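Local structure of DNA polymerase sliding clamp C (Sulfolobus tokodaii, 3AIZ) at residues Phe11-Ile22 against Asp40-Ile51. The protein serves as a subunit of a ring-shaped sliding clamp that encircles DNA and tethers DNA polymerase and other DNA-processing proteins to it during replication. Sequence-based numbering, arbitrary orientation.
Sequences FSYIFRTLEEFI and DPSRVTFIDILI. With SO4 (sulfate ion), chain H; SO4 (sulfate ion), chain G.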
loop_
_atom_site.group_PDB
_atom_site.type_symbol
_atom_site.label_atom_id
_atom_site.label_comp_id
_atom_site.label_asym_id
_atom_site.label_seq_id
_atom_site.Cartn_x
_atom_site.Cartn_y
_atom_site.Cartn_z
ATOM N N PHE C 11 25.976 -4.525 20.385
ATOM C CA PHE C 11 26.091 -4.488 21.838
ATOM C C PHE C 11 24.880 -3.829 22.497
ATOM O O PHE C 11 24.430 -4.259 23.557
ATOM C CB PHE C 11 27.373 -3.757 22.242
ATOM C CG PHE C 11 27.610 -3.715 23.724
ATOM C CD1 PHE C 11 28.282 -4.744 24.362
ATOM C CD2 PHE C 11 27.173 -2.639 24.479
ATOM C CE1 PHE C 11 28.506 -4.705 25.723
ATOM C CE2 PHE C 11 27.396 -2.595 25.842
ATOM C CZ PHE C 11 28.063 -3.629 26.464
ATOM N N SER C 12 24.352 -2.788 21.862
ATOM C CA SER C 12 23.236 -2.041 22.431
ATOM C C SER C 12 21.955 -2.870 22.485
ATOM O O SER C 12 21.137 -2.702 23.390
ATOM C CB SER C 12 22.993 -0.751 21.645
ATOM O OG SER C 12 22.577 -1.029 20.320
ATOM N N TYR C 13 21.787 -3.765 21.518
ATOM C CA TYR C 13 20.573 -4.575 21.433
ATOM C C TYR C 13 20.441 -5.576 22.580
ATOM O O TYR C 13 19.341 -6.041 22.879
ATOM C CB TYR C 13 20.485 -5.286 20.081
ATOM C CG TYR C 13 19.921 -4.416 18.979
ATOM C CD1 TYR C 13 20.754 -3.656 18.171
ATOM C CD2 TYR C 13 18.551 -4.351 18.755
ATOM C CE1 TYR C 13 20.239 -2.858 17.167
ATOM C CE2 TYR C 13 18.028 -3.558 17.754
ATOM C CZ TYR C 13 18.875 -2.813 16.962
ATOM O OH TYR C 13 18.358 -2.021 15.963
ATOM N N ILE C 14 21.560 -5.905 23.216
ATOM C CA ILE C 14 21.535 -6.763 24.394
ATOM C C ILE C 14 20.711 -6.101 25.492
ATOM O O ILE C 14 19.969 -6.764 26.216
ATOM C CB ILE C 14 22.954 -7.030 24.935
ATOM C CG1 ILE C 14 23.819 -7.711 23.873
ATOM C CG2 ILE C 14 22.894 -7.878 26.196
ATOM C CD1 ILE C 14 25.235 -7.987 24.331
ATOM N N PHE C 15 20.846 -4.783 25.599
ATOM C CA PHE C 15 20.176 -4.015 26.641
ATOM C C PHE C 15 18.770 -3.604 26.222
ATOM O O PHE C 15 17.904 -3.372 27.065
ATOM C CB PHE C 15 21.014 -2.792 27.011
ATOM C CG PHE C 15 22.376 -3.137 27.534
ATOM C CD1 PHE C 15 23.412 -3.427 26.663
ATOM C CD2 PHE C 15 22.620 -3.185 28.895
ATOM C CE1 PHE C 15 24.665 -3.754 27.142
ATOM C CE2 PHE C 15 23.871 -3.511 29.379
ATOM C CZ PHE C 15 24.895 -3.795 28.502
ATOM N N ARG C 16 18.546 -3.519 24.916
ATOM C CA ARG C 16 17.215 -3.241 24.396
ATOM C C ARG C 16 16.319 -4.463 24.590
ATOM O O ARG C 16 15.109 -4.335 24.777
ATOM C CB ARG C 16 17.288 -2.846 22.921
ATOM C CG ARG C 16 18.207 -1.664 22.658
ATOM C CD ARG C 16 18.284 -1.330 21.181
ATOM N NE ARG C 16 16.984 -0.949 20.639
ATOM C CZ ARG C 16 16.790 -0.536 19.392
ATOM N NH1 ARG C 16 17.816 -0.448 18.554
ATOM N NH2 ARG C 16 15.573 -0.210 18.980
ATOM N N THR C 17 16.924 -5.646 24.553
ATOM C CA THR C 17 16.206 -6.879 24.848
ATOM C C THR C 17 15.784 -6.895 26.312
ATOM O O THR C 17 14.645 -7.226 26.637
ATOM C CB THR C 17 17.069 -8.127 24.575
ATOM O OG1 THR C 17 17.389 -8.201 23.181
ATOM C CG2 THR C 17 16.320 -9.386 24.979
ATOM N N LEU C 18 16.714 -6.530 27.189
ATOM C CA LEU C 18 16.465 -6.539 28.626
ATOM C C LEU C 18 15.340 -5.589 29.032
ATOM O O LEU C 18 14.644 -5.832 30.017
ATOM C CB LEU C 18 17.743 -6.205 29.398
ATOM C CG LEU C 18 18.885 -7.216 29.297
ATOM C CD1 LEU C 18 20.114 -6.714 30.036
ATOM C CD2 LEU C 18 18.451 -8.569 29.833
ATOM N N GLU C 19 15.167 -4.509 28.276
ATOM C CA GLU C 19 14.102 -3.549 28.558
ATOM C C GLU C 19 12.742 -4.234 28.606
ATOM O O GLU C 19 11.845 -3.806 29.333
ATOM C CB GLU C 19 14.079 -2.435 27.511
ATOM C CG GLU C 19 15.081 -1.323 27.750
ATOM C CD GLU C 19 14.965 -0.212 26.722
ATOM O OE1 GLU C 19 14.771 -0.523 25.527
ATOM O OE2 GLU C 19 15.071 0.972 27.110
ATOM N N GLU C 20 12.599 -5.298 27.825
ATOM C CA GLU C 20 11.346 -6.036 27.748
ATOM C C GLU C 20 11.043 -6.766 29.053
ATOM O O GLU C 20 9.894 -7.115 29.324
ATOM C CB GLU C 20 11.394 -7.041 26.595
ATOM C CG GLU C 20 11.715 -6.431 25.238
ATOM C CD GLU C 20 10.546 -5.665 24.641
ATOM O OE1 GLU C 20 9.455 -5.665 25.248
ATOM O OE2 GLU C 20 10.721 -5.066 23.559
ATOM N N PHE C 21 12.073 -6.991 29.862
ATOM C CA PHE C 21 11.929 -7.796 31.071
ATOM C C PHE C 21 12.083 -7.007 32.370
ATOM O O PHE C 21 11.295 -7.177 33.300
ATOM C CB PHE C 21 12.919 -8.963 31.050
ATOM C CG PHE C 21 12.725 -9.899 29.894
ATOM C CD1 PHE C 21 13.390 -9.690 28.698
ATOM C CD2 PHE C 21 11.869 -10.983 30.000
ATOM C CE1 PHE C 21 13.210 -10.548 27.630
ATOM C CE2 PHE C 21 11.684 -11.843 28.936
ATOM C CZ PHE C 21 12.355 -11.625 27.749
ATOM N N ILE C 22 13.096 -6.148 32.437
ATOM C CA ILE C 22 13.405 -5.449 33.679
ATOM C C ILE C 22 13.605 -3.944 33.498
ATOM O O ILE C 22 13.900 -3.473 32.401
ATOM C CB ILE C 22 14.646 -6.052 34.359
ATOM C CG1 ILE C 22 15.852 -5.988 33.423
ATOM C CG2 ILE C 22 14.378 -7.490 34.763
ATOM C CD1 ILE C 22 17.067 -6.712 33.955
ATOM N N ASP C 40 12.466 -10.667 35.797
ATOM C CA ASP C 40 11.261 -9.876 35.563
ATOM C C ASP C 40 10.327 -9.883 36.773
ATOM O O ASP C 40 10.393 -10.784 37.608
ATOM C CB ASP C 40 10.532 -10.356 34.303
ATOM C CG ASP C 40 10.155 -11.824 34.365
ATOM O OD1 ASP C 40 10.411 -12.468 35.404
ATOM O OD2 ASP C 40 9.599 -12.334 33.370
ATOM N N PRO C 41 9.459 -8.864 36.872
ATOM C CA PRO C 41 8.542 -8.709 38.008
ATOM C C PRO C 41 7.685 -9.947 38.264
ATOM O O PRO C 41 7.418 -10.267 39.422
ATOM C CB PRO C 41 7.661 -7.533 37.583
ATOM C CG PRO C 41 8.520 -6.740 36.663
ATOM C CD PRO C 41 9.345 -7.747 35.917
ATOM N N SER C 42 7.263 -10.629 37.204
ATOM C CA SER C 42 6.435 -11.824 37.351
ATOM C C SER C 42 7.267 -13.017 37.808
ATOM O O SER C 42 6.728 -14.072 38.140
ATOM C CB SER C 42 5.731 -12.159 36.035
ATOM O OG SER C 42 6.652 -12.642 35.074
ATOM N N ARG C 43 8.583 -12.839 37.817
ATOM C CA ARG C 43 9.510 -13.890 38.227
ATOM C C ARG C 43 9.437 -15.102 37.306
ATOM O O ARG C 43 9.967 -16.167 37.621
ATOM C CB ARG C 43 9.261 -14.295 39.681
ATOM C CG ARG C 43 9.319 -13.128 40.652
ATOM C CD ARG C 43 9.357 -13.600 42.091
ATOM N NE ARG C 43 10.508 -14.461 42.347
ATOM C CZ ARG C 43 11.745 -14.015 42.546
ATOM N NH1 ARG C 43 11.996 -12.713 42.513
ATOM N NH2 ARG C 43 12.731 -14.872 42.774
ATOM N N VAL C 44 8.783 -14.927 36.162
ATOM C CA VAL C 44 8.687 -15.985 35.165
ATOM C C VAL C 44 10.009 -16.147 34.424
ATOM O O VAL C 44 10.419 -17.262 34.102
ATOM C CB VAL C 44 7.562 -15.698 34.146
ATOM C CG1 VAL C 44 7.658 -16.648 32.962
ATOM C CG2 VAL C 44 6.198 -15.805 34.810
ATOM N N THR C 45 10.677 -15.029 34.162
ATOM C CA THR C 45 11.922 -15.048 33.403
ATOM C C THR C 45 13.127 -14.658 34.250
ATOM O O THR C 45 13.138 -13.609 34.890
ATOM C CB THR C 45 11.856 -14.109 32.186
ATOM O OG1 THR C 45 10.744 -14.471 31.358
ATOM C CG2 THR C 45 13.137 -14.201 31.374
ATOM N N PHE C 46 14.142 -15.516 34.250
ATOM C CA PHE C 46 15.407 -15.207 34.898
ATOM C C PHE C 46 16.489 -15.071 33.842
ATOM O O PHE C 46 16.640 -15.939 32.983
ATOM C CB PHE C 46 15.789 -16.291 35.906
ATOM C CG PHE C 46 17.202 -16.181 36.402
ATOM C CD1 PHE C 46 18.193 -17.007 35.896
ATOM C CD2 PHE C 46 17.543 -15.246 37.364
ATOM C CE1 PHE C 46 19.494 -16.907 36.346
ATOM C CE2 PHE C 46 18.842 -15.141 37.816
ATOM C CZ PHE C 46 19.818 -15.973 37.307
ATOM N N ILE C 47 17.245 -13.982 33.910
ATOM C CA ILE C 47 18.228 -13.674 32.883
ATOM C C ILE C 47 19.650 -13.708 33.428
ATOM O O ILE C 47 19.969 -13.030 34.404
ATOM C CB ILE C 47 17.954 -12.297 32.255
ATOM C CG1 ILE C 47 16.491 -12.207 31.809
ATOM C CG2 ILE C 47 18.903 -12.041 31.095
ATOM C CD1 ILE C 47 16.107 -10.872 31.220
ATOM N N ASP C 48 20.500 -14.503 32.790
ATOM C CA ASP C 48 21.891 -14.624 33.203
ATOM C C ASP C 48 22.824 -14.374 32.024
ATOM O O ASP C 48 22.961 -15.216 31.136
ATOM C CB ASP C 48 22.150 -16.007 33.798
ATOM C CG ASP C 48 23.549 -16.144 34.357
ATOM O OD1 ASP C 48 24.054 -15.163 34.943
ATOM O OD2 ASP C 48 24.142 -17.234 34.212
ATOM N N ILE C 49 23.468 -13.211 32.021
ATOM C CA ILE C 49 24.341 -12.821 30.921
ATOM C C ILE C 49 25.804 -12.758 31.341
ATOM O O ILE C 49 26.131 -12.285 32.430
ATOM C CB ILE C 49 23.931 -11.455 30.340
ATOM C CG1 ILE C 49 22.482 -11.497 29.849
ATOM C CG2 ILE C 49 24.868 -11.053 29.211
ATOM C CD1 ILE C 49 21.965 -10.164 29.350
ATOM N N LEU C 50 26.681 -13.247 30.472
ATOM C CA LEU C 50 28.118 -13.158 30.697
ATOM C C LEU C 50 28.822 -12.633 29.455
ATOM O O LEU C 50 28.804 -13.270 28.401
ATOM C CB LEU C 50 28.697 -14.518 31.083
ATOM C CG LEU C 50 30.224 -14.568 31.176
ATOM C CD1 LEU C 50 30.739 -13.573 32.208
ATOM C CD2 LEU C 50 30.702 -15.975 31.502
ATOM N N ILE C 51 29.436 -11.464 29.584
ATOM C CA ILE C 51 30.189 -10.865 28.493
ATOM C C ILE C 51 31.665 -10.821 28.869
ATOM O O ILE C 51 32.121 -9.870 29.501
ATOM C CB ILE C 51 29.689 -9.446 28.181
ATOM C CG1 ILE C 51 28.171 -9.452 27.979
ATOM C CG2 ILE C 51 30.392 -8.892 26.957
ATOM C CD1 ILE C 51 27.583 -8.087 27.715
HETATM S S SO4 H . 6.378 -9.281 33.520
HETATM O O1 SO4 H . 5.347 -10.150 32.954
HETATM O O2 SO4 H . 5.773 -8.391 34.508
HETATM O O3 SO4 H . 7.402 -10.096 34.166
HETATM O O4 SO4 H . 6.989 -8.488 32.456
HETATM S S SO4 G . 12.869 -0.873 21.221
HETATM O O1 SO4 G . 12.254 -1.967 21.967
HETATM O O2 SO4 G . 14.094 -0.450 21.899
HETATM O O3 SO4 G . 13.187 -1.326 19.869
HETATM O O4 SO4 G . 11.938 0.251 21.150
#
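Phe11, Ile14 and Leu18 of helix 11-18 lie over Ile51, Ile49 and Ile47 of strand 45-51, the two axes running nearly antiparallel (164°) and 11.8 Å apart at closest approach. With CG1 anti to the carbonyl carbon (chi1 -51° to -58°) and chi2 extended, each isoleucine CD1 is carried to the helix. Ile51 CD1 touches both Phe11 CE1 (4.0 Å) and Ile14 CD1, the latter tip to tip. Ile49 CD1 reaches Ile14 CG2 and both methyls of Leu18. Ile47 CD1 lies 3.6 Å from Leu18 CD2 and 3.7 Å from Phe21 CB. Further along the chain, the Phe21 ring crosses Thr45 at about a right angle, with CE2 3.7 Å from Thr45 CG2, while Asp40 OD2 lies at the ring's edge. Phe21 O makes a CA-H...O contact with Asp40 CA (3.5 Å) and packs on Pro41 CD. Asp40 OD1 accepts a hydrogen bond from Thr45 N (2.9 Å), holding the turn 40-43 against the strand start. Ser42 N and OG bind a sulfate, probably from the crystallisation liquor; Arg16 grips another through NE and NH2. Phe239 of the adjacent strand 235-241 also touches Ile47. Helix and strand are thus joined by apolar methyl and ring packing, a buried helix-on-sheet layer of the sliding-clamp fold.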